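Local coordinates for protein azurocidin (Homo sapiens, PDB 1A7S) that binds heparin and the lipopolysaccharide of Gram-negative bacteria, acting as a neutrophil antibacterial and chemotactic glycoprotein built on a serine protease fold without being a working protease, at residues K6-P9 / R10-P13; T116-A119 / G120-C123; L208-D211 / W212-V216. One frame throughout, in Å; residues are numbered along the deposited sequence.

Contact 1. Residues K6-P9 / R10-P13; sequences KARP and RQFP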
loop_
_atom_site.group_PDB
_atom_site.type_symbol
_atom_site.label_atom_id
_atom_site.label_comp_id
_atom_site.label_asym_id
_atom_site.label_seq_id
_atom_site.Cartn_x
_atom_site.Cartn_y
_atom_site.Cartn_z
ATOM N N LYS A 6 -10.047 4.538 -13.812
ATOM C CA LYS A 6 -8.730 5.121 -14.059
ATOM C C LYS A 6 -8.584 6.372 -13.226
ATOM O O LYS A 6 -9.461 7.242 -13.201
ATOM C CB LYS A 6 -8.628 5.451 -15.533
ATOM C CG LYS A 6 -7.315 6.037 -15.990
ATOM C CD LYS A 6 -7.339 6.279 -17.510
ATOM C CE LYS A 6 -6.095 7.052 -17.957
ATOM N NZ LYS A 6 -6.147 7.244 -19.441
ATOM N N ALA A 7 -7.465 6.436 -12.484
ATOM C CA ALA A 7 -7.143 7.625 -11.704
ATOM C C ALA A 7 -6.695 8.784 -12.598
ATOM O O ALA A 7 -6.249 8.564 -13.749
ATOM C CB ALA A 7 -6.011 7.303 -10.706
ATOM N N ARG A 8 -6.718 9.996 -12.055
ATOM C CA ARG A 8 -6.144 11.148 -12.682
ATOM C C ARG A 8 -4.752 11.412 -12.129
ATOM O O ARG A 8 -4.402 10.982 -11.039
ATOM C CB ARG A 8 -7.059 12.358 -12.391
ATOM C CG ARG A 8 -8.387 12.113 -13.198
ATOM C CD ARG A 8 -9.416 13.075 -12.987
ATOM N NE ARG A 8 -9.112 14.389 -13.605
ATOM C CZ ARG A 8 -10.007 15.325 -13.716
ATOM N NH1 ARG A 8 -11.284 15.108 -13.395
ATOM N NH2 ARG A 8 -9.608 16.532 -14.035
ATOM N N PRO A 9 -3.923 12.162 -12.901
ATOM C CA PRO A 9 -2.596 12.473 -12.383
ATOM C C PRO A 9 -2.724 13.188 -11.034
ATOM O O PRO A 9 -3.540 14.073 -10.865
ATOM C CB PRO A 9 -2.001 13.376 -13.453
ATOM C CG PRO A 9 -2.670 12.944 -14.711
ATOM C CD PRO A 9 -4.102 12.615 -14.281
ATOM N N ARG A 10 -1.947 12.796 -10.080
ATOM C CA ARG A 10 -1.808 13.362 -8.739
ATOM C C ARG A 10 -3.017 13.098 -7.907
ATOM O O ARG A 10 -3.100 13.676 -6.802
ATOM C CB ARG A 10 -1.482 14.868 -8.804
ATOM C CG ARG A 10 -0.468 15.259 -9.835
ATOM C CD ARG A 10 -0.032 16.690 -9.699
ATOM N NE ARG A 10 -1.111 17.660 -9.696
ATOM C CZ ARG A 10 -1.704 18.190 -10.794
ATOM N NH1 ARG A 10 -1.307 17.846 -11.999
ATOM N NH2 ARG A 10 -2.636 19.098 -10.641
ATOM N N GLN A 11 -3.934 12.223 -8.329
ATOM C CA GLN A 11 -5.120 11.973 -7.491
ATOM C C GLN A 11 -4.699 11.266 -6.187
ATOM O O GLN A 11 -5.349 11.511 -5.165
ATOM C CB GLN A 11 -6.105 11.092 -8.251
ATOM C CG GLN A 11 -7.421 10.900 -7.511
ATOM C CD GLN A 11 -8.455 10.189 -8.335
ATOM O OE1 GLN A 11 -8.293 9.972 -9.575
ATOM N NE2 GLN A 11 -9.510 9.689 -7.715
ATOM N N PHE A 12 -3.693 10.405 -6.248
ATOM C CA PHE A 12 -3.154 9.697 -5.088
ATOM C C PHE A 12 -1.669 9.920 -4.976
ATOM O O PHE A 12 -0.824 9.056 -5.277
ATOM C CB PHE A 12 -3.451 8.188 -5.235
ATOM C CG PHE A 12 -4.943 7.946 -5.398
ATOM C CD1 PHE A 12 -5.805 7.959 -4.353
ATOM C CD2 PHE A 12 -5.499 7.682 -6.637
ATOM C CE1 PHE A 12 -7.136 7.689 -4.485
ATOM C CE2 PHE A 12 -6.795 7.424 -6.823
ATOM C CZ PHE A 12 -7.669 7.449 -5.749
ATOM N N PRO A 13 -1.290 11.150 -4.559
ATOM C CA PRO A 13 0.125 11.561 -4.698
ATOM C C PRO A 13 1.084 10.958 -3.663
ATOM O O PRO A 13 2.298 11.144 -3.776
ATOM C CB PRO A 13 0.054 13.066 -4.628
ATOM C CG PRO A 13 -1.163 13.386 -3.847
ATOM C CD PRO A 13 -2.136 12.273 -4.084
HETATM O O HOH W 1 -3.125 9.197 -8.930
#
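Arg8 and Gln11 close a type II beta turn in the loop between strand 5-6 and strand 15-20, with Gln11 N donating to Arg8 O at 3.0 Å and Arg10 taking positive phi at the third position. The donor stands well above the carbonyl plane of Arg8, 43° out of it. The side chain of Gln11 then reaches back over the turn. Its CG is anti to the backbone N (chi1 -174°) and the chain stays extended beyond, which carries the amide to the start of the turn. There Gln11 OE1 accepts from Arg8 N at 2.9 Å, in the carbonyl plane and nearly straight at 166°. Gln11 OE1 also lies 3.4 Å from Ala7 CA. Residue 11 thus grips both polar backbone atoms of Arg8, the N-H through its side chain and the C=O through its own N-H. A water adds a third link, donating to Arg8 O and accepting from Phe12 N. Beside the turn, Ala7 CB meets the edge of the Phe12 ring, near its plane, at 4.0 Å from Phe12 CE2. One face of that ring carries Gln11 CG, offset toward the rim, and the ring also meets Phe143 of strand 142-148 and touches Gln124 and Ala126 of strand 122-127. Ala7 O is hydrogen-bonded to Tyr58 OH, which ties the segment to a neighbouring loop. The hydrogen bonds imply a turn fixed at two levels, backbone and side chain: with OE1 engaged, the Gln11 amide is restrained in its rotation.

Contact 2. Residues T116-A119 / G120-C123; sequences TVEA and GTRC. With NAG (2-acetamido-2-deoxy-beta-D-glucopyranose), chain B.
Thr121 bonds back to Glu118 across a type II beta turn that leads into strand 122-127, part of an antiparallel sheet of the chymotrypsin-like serine protease fold. Gly120 holds the third position with positive phi (99°). The Thr121 side chain can be followed outward from Thr121 CB, which sits 3.2 Å from Glu118 O and 3.6 Å from Val117 CG2. From there it divides. The hydroxyl branch, OG1, is turned beside its own backbone N (chi1 -63°), and this places it and Thr121 N before one acceptor. Thr121 OG1 donates to Glu118 O at 2.6 Å, tilted 16° from the carbonyl plane, and Thr121 N donates to the same Glu118 O at 3.0 Å. Two bonds therefore grip a single carbonyl, and the hydroxyl is fixed in rotation as a donor. The methyl branch, CG2, goes the other way and ends against Val117 CG2, with the two side chains crossing obliquely. Val117 puts its CG1 between N and the carbonyl carbon, leaving CG2 anti to N and directed at the threonine. Val117 also touches Val148, and backbone hydrogen bonds of Gly120 and Thr121 with Val148 bind the turn to strand 142-148. A disulfide between Cys123 and Cys181 joins strand 122-127 to strand 178-181. Arg122 points away from the turn, toward the N-acetylglucosamine linked to Asn145, where Arg122 NH2 lies 3.1 Å from the sugar O5. Between the two methyl groups the fit is close: Val117 CG2 and Thr121 CG2, 3.5 Å apart, are tighter than usual van der Waals contact.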
loop_
_atom_site.group_PDB
_atom_site.type_symbol
_atom_site.label_atom_id
_atom_site.label_comp_id
_atom_site.label_asym_id
_atom_site.label_seq_id
_atom_site.Cartn_x
_atom_site.Cartn_y
_atom_site.Cartn_z
ATOM N N THR A 116 -9.863 2.781 15.456
ATOM C CA THR A 116 -10.764 1.868 14.819
ATOM C C THR A 116 -11.464 2.497 13.635
ATOM O O THR A 116 -11.646 3.694 13.553
ATOM C CB THR A 116 -11.913 1.370 15.798
ATOM O OG1 THR A 116 -12.554 2.493 16.369
ATOM C CG2 THR A 116 -11.183 0.673 16.975
ATOM N N VAL A 117 -11.911 1.623 12.773
ATOM C CA VAL A 117 -12.723 1.951 11.617
ATOM C C VAL A 117 -13.882 0.959 11.590
ATOM O O VAL A 117 -13.694 -0.254 11.486
ATOM C CB VAL A 117 -11.891 1.905 10.354
ATOM C CG1 VAL A 117 -11.146 0.599 10.158
ATOM C CG2 VAL A 117 -12.587 2.416 9.177
ATOM N N GLU A 118 -15.092 1.451 11.837
ATOM C CA GLU A 118 -16.240 0.585 11.948
ATOM C C GLU A 118 -16.736 0.028 10.635
ATOM O O GLU A 118 -16.582 0.605 9.569
ATOM C CB GLU A 118 -17.344 1.212 12.772
ATOM C CG GLU A 118 -18.402 1.975 12.080
ATOM C CD GLU A 118 -19.325 2.781 12.959
ATOM O OE1 GLU A 118 -19.336 2.598 14.183
ATOM O OE2 GLU A 118 -20.159 3.592 12.398
ATOM N N ALA A 119 -17.321 -1.158 10.721
ATOM C CA ALA A 119 -17.988 -1.772 9.589
ATOM C C ALA A 119 -18.955 -0.737 8.986
ATOM O O ALA A 119 -19.613 0.006 9.648
ATOM C CB ALA A 119 -18.841 -2.992 10.005
ATOM N N GLY A 120 -18.949 -0.677 7.648
ATOM C CA GLY A 120 -19.768 0.268 6.962
ATOM C C GLY A 120 -18.993 1.519 6.526
ATOM O O GLY A 120 -19.482 2.297 5.724
ATOM N N THR A 121 -17.763 1.673 7.072
ATOM C CA THR A 121 -16.971 2.897 6.688
ATOM C C THR A 121 -16.543 2.729 5.225
ATOM O O THR A 121 -16.089 1.691 4.800
ATOM C CB THR A 121 -15.717 2.947 7.576
ATOM O OG1 THR A 121 -16.133 3.099 8.924
ATOM C CG2 THR A 121 -14.852 4.212 7.242
ATOM N N ARG A 122 -16.761 3.796 4.480
ATOM C CA ARG A 122 -16.341 3.886 3.088
ATOM C C ARG A 122 -14.865 4.312 3.008
ATOM O O ARG A 122 -14.410 5.219 3.720
ATOM C CB ARG A 122 -17.253 4.918 2.387
ATOM C CG ARG A 122 -18.673 4.227 2.308
ATOM C CD ARG A 122 -19.671 5.169 1.665
ATOM N NE ARG A 122 -19.353 5.519 0.314
ATOM C CZ ARG A 122 -20.060 5.280 -0.769
ATOM N NH1 ARG A 122 -21.405 5.176 -0.713
ATOM N NH2 ARG A 122 -19.466 5.212 -1.952
ATOM N N CYS A 123 -14.140 3.628 2.193
ATOM C CA CYS A 123 -12.723 3.830 1.947
ATOM C C CYS A 123 -12.475 3.756 0.415
ATOM O O CYS A 123 -13.377 3.476 -0.364
ATOM C CB CYS A 123 -11.944 2.704 2.642
ATOM S SG CYS A 123 -12.281 2.450 4.381
HETATM C C1 NAG B . -17.136 6.479 -5.053
HETATM C C2 NAG B . -17.456 6.505 -6.586
HETATM C C3 NAG B . -17.903 7.910 -6.954
HETATM C C4 NAG B . -19.218 8.178 -6.093
HETATM C C5 NAG B . -18.691 8.212 -4.639
HETATM C C6 NAG B . -19.799 8.278 -3.618
HETATM C C7 NAG B . -15.935 5.061 -7.927
HETATM C C8 NAG B . -14.575 4.847 -8.505
HETATM N N2 NAG B . -16.186 6.253 -7.332
HETATM O O3 NAG B . -18.317 7.933 -8.280
HETATM O O4 NAG B . -19.586 9.538 -6.490
HETATM O O5 NAG B . -18.325 6.850 -4.325
HETATM O O6 NAG B . -20.945 7.629 -4.097
HETATM O O7 NAG B . -16.769 4.215 -7.919
#

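Contact 3. Residues L208-D211 / W212-V216; sequences LFRD and WIDGV
Phe209 O accepts from Ile213 N at 2.8 Å, and this bond starts the run of i to i+4 backbone bonds that makes the C-terminal helix 210-218, with Phe209 as its N-cap residue. Arg210 O to Asp214 N and Asp211 O to Gly215 N continue it, while a water bridges Leu208 O and Trp212 N at the first turn. One turn apart, Arg210 and Asp214 form a salt bridge along the outside of the helix. Arg210 has CG anti to its N but bends at chi2, 62°, which brings NE back toward the residue one turn on. Arg210 NE donates to Asp214 OD1 at 2.9 Å with an angle of 162°. The oxygen meets the guanidinium at its edge, in plane, and the bond arrives on the syn side of the carboxylate, somewhat out of its plane; the two flat groups stand 81° apart. A second water joins Asp211 OD1 to Asp214 OD2. Toward the barrel, Phe209 CB faces Ile213 CD1 at 4.2 Å. One face of the Trp212 indole carries Val216 CG2, offset toward the rim, and these two residues, with Ile213, lie on Leu92 of strand 91-95. Arg210 NH1 is hydrogen-bonded to Pro111 O, so the guanidinium also ties the helix to a loop. The helix start is thus two-sided, apolar against the barrel and charged outside, where Asp214 OD1 is held by Arg210 NE and by a water that also accepts from Arg210 NH2; the arginine probably offsets the negative charge of the carboxylate.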
loop_
_atom_site.group_PDB
_atom_site.type_symbol
_atom_site.label_atom_id
_atom_site.label_comp_id
_atom_site.label_asym_id
_atom_site.label_seq_id
_atom_site.Cartn_x
_atom_site.Cartn_y
_atom_site.Cartn_z
ATOM N N LEU A 208 -2.817 -0.897 14.579
ATOM C CA LEU A 208 -2.207 -1.774 15.605
ATOM C C LEU A 208 -0.723 -1.524 15.738
ATOM O O LEU A 208 -0.120 -1.955 16.720
ATOM C CB LEU A 208 -2.424 -3.231 15.233
ATOM C CG LEU A 208 -3.833 -3.769 15.258
ATOM C CD1 LEU A 208 -3.841 -5.219 14.790
ATOM C CD2 LEU A 208 -4.403 -3.570 16.655
ATOM N N PHE A 209 -0.115 -0.967 14.694
ATOM C CA PHE A 209 1.359 -0.862 14.563
ATOM C C PHE A 209 1.842 0.578 14.662
ATOM O O PHE A 209 3.022 0.826 14.415
ATOM C CB PHE A 209 1.768 -1.410 13.182
ATOM C CG PHE A 209 1.457 -2.874 13.021
ATOM C CD1 PHE A 209 2.423 -3.782 13.376
ATOM C CD2 PHE A 209 0.276 -3.295 12.502
ATOM C CE1 PHE A 209 2.080 -5.129 13.382
ATOM C CE2 PHE A 209 -0.058 -4.614 12.430
ATOM C CZ PHE A 209 0.847 -5.547 12.897
ATOM N N ARG A 210 1.005 1.540 15.046
ATOM C CA ARG A 210 1.469 2.941 15.010
ATOM C C ARG A 210 2.656 3.216 15.897
ATOM O O ARG A 210 3.589 3.900 15.492
ATOM C CB ARG A 210 0.327 3.888 15.318
ATOM C CG ARG A 210 0.692 5.338 15.418
ATOM C CD ARG A 210 1.253 5.921 14.102
ATOM N NE ARG A 210 1.704 7.287 14.284
ATOM C CZ ARG A 210 0.924 8.359 14.237
ATOM N NH1 ARG A 210 -0.342 8.270 14.013
ATOM N NH2 ARG A 210 1.465 9.582 14.433
ATOM N N ASP A 211 2.625 2.764 17.139
ATOM C CA ASP A 211 3.753 3.020 18.031
ATOM C C ASP A 211 5.023 2.379 17.455
ATOM O O ASP A 211 6.122 2.970 17.532
ATOM C CB ASP A 211 3.486 2.458 19.435
ATOM C CG ASP A 211 2.396 3.181 20.201
ATOM O OD1 ASP A 211 1.910 4.227 19.779
ATOM O OD2 ASP A 211 2.093 2.655 21.313
ATOM N N TRP A 212 4.902 1.165 16.911
ATOM C CA TRP A 212 6.104 0.536 16.310
ATOM C C TRP A 212 6.607 1.302 15.117
ATOM O O TRP A 212 7.802 1.570 14.981
ATOM C CB TRP A 212 5.773 -0.935 15.967
ATOM C CG TRP A 212 6.949 -1.566 15.231
ATOM C CD1 TRP A 212 8.025 -2.149 15.738
ATOM C CD2 TRP A 212 7.085 -1.615 13.803
ATOM N NE1 TRP A 212 8.893 -2.553 14.796
ATOM C CE2 TRP A 212 8.323 -2.251 13.563
ATOM C CE3 TRP A 212 6.302 -1.213 12.737
ATOM C CZ2 TRP A 212 8.810 -2.499 12.285
ATOM C CZ3 TRP A 212 6.803 -1.444 11.441
ATOM C CH2 TRP A 212 8.056 -2.050 11.263
ATOM N N ILE A 213 5.697 1.760 14.255
ATOM C CA ILE A 213 6.049 2.600 13.108
ATOM C C ILE A 213 6.797 3.847 13.566
ATOM O O ILE A 213 7.833 4.228 13.037
ATOM C CB ILE A 213 4.767 2.959 12.316
ATOM C CG1 ILE A 213 4.193 1.775 11.547
ATOM C CG2 ILE A 213 5.068 4.117 11.336
ATOM C CD1 ILE A 213 2.839 1.940 10.954
ATOM N N ASP A 214 6.243 4.506 14.616
ATOM C CA ASP A 214 6.896 5.730 15.114
ATOM C C ASP A 214 8.310 5.431 15.585
ATOM O O ASP A 214 9.221 6.272 15.424
ATOM C CB ASP A 214 6.093 6.316 16.255
ATOM C CG ASP A 214 4.831 7.007 15.839
ATOM O OD1 ASP A 214 4.557 7.142 14.633
ATOM O OD2 ASP A 214 4.096 7.396 16.779
ATOM N N GLY A 215 8.537 4.274 16.175
ATOM C CA GLY A 215 9.896 3.927 16.603
ATOM C C GLY A 215 10.851 3.898 15.392
ATOM O O GLY A 215 11.943 4.428 15.439
ATOM N N VAL A 216 10.367 3.246 14.320
ATOM C CA VAL A 216 11.213 3.217 13.113
ATOM C C VAL A 216 11.483 4.575 12.561
ATOM O O VAL A 216 12.620 4.947 12.233
ATOM C CB VAL A 216 10.622 2.279 12.054
ATOM C CG1 VAL A 216 11.394 2.346 10.755
ATOM C CG2 VAL A 216 10.534 0.851 12.573
HETATM O O HOH W 2 2.532 -0.484 17.633
HETATM O O HOH W 3 4.531 9.675 13.944
HETATM O O HOH W 4 2.276 6.594 18.569
#

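In the fold
Along the chain the contacts come in the order 1, 2, 3, each complete before the next begins. Contact 1 lies in the loop from strand 5-6 to strand 15-20, the first strand of the six-stranded barrel; contact 2 leads into strand 122-127 of the second sheet; contact 3 opens helix 210-218, which packs on strand 91-95 of the barrel. Centres of contacts 1 and 2 are about 23 Å apart. Those of contacts 2 and 3 are about 22 Å apart. Contacts 1 and 3, with centres about 28 Å apart, lie on opposite sides of the chain's centre. None touches another: two are turns leading into or between strands of this protease-like fold, and the third starts its C-terminal helix.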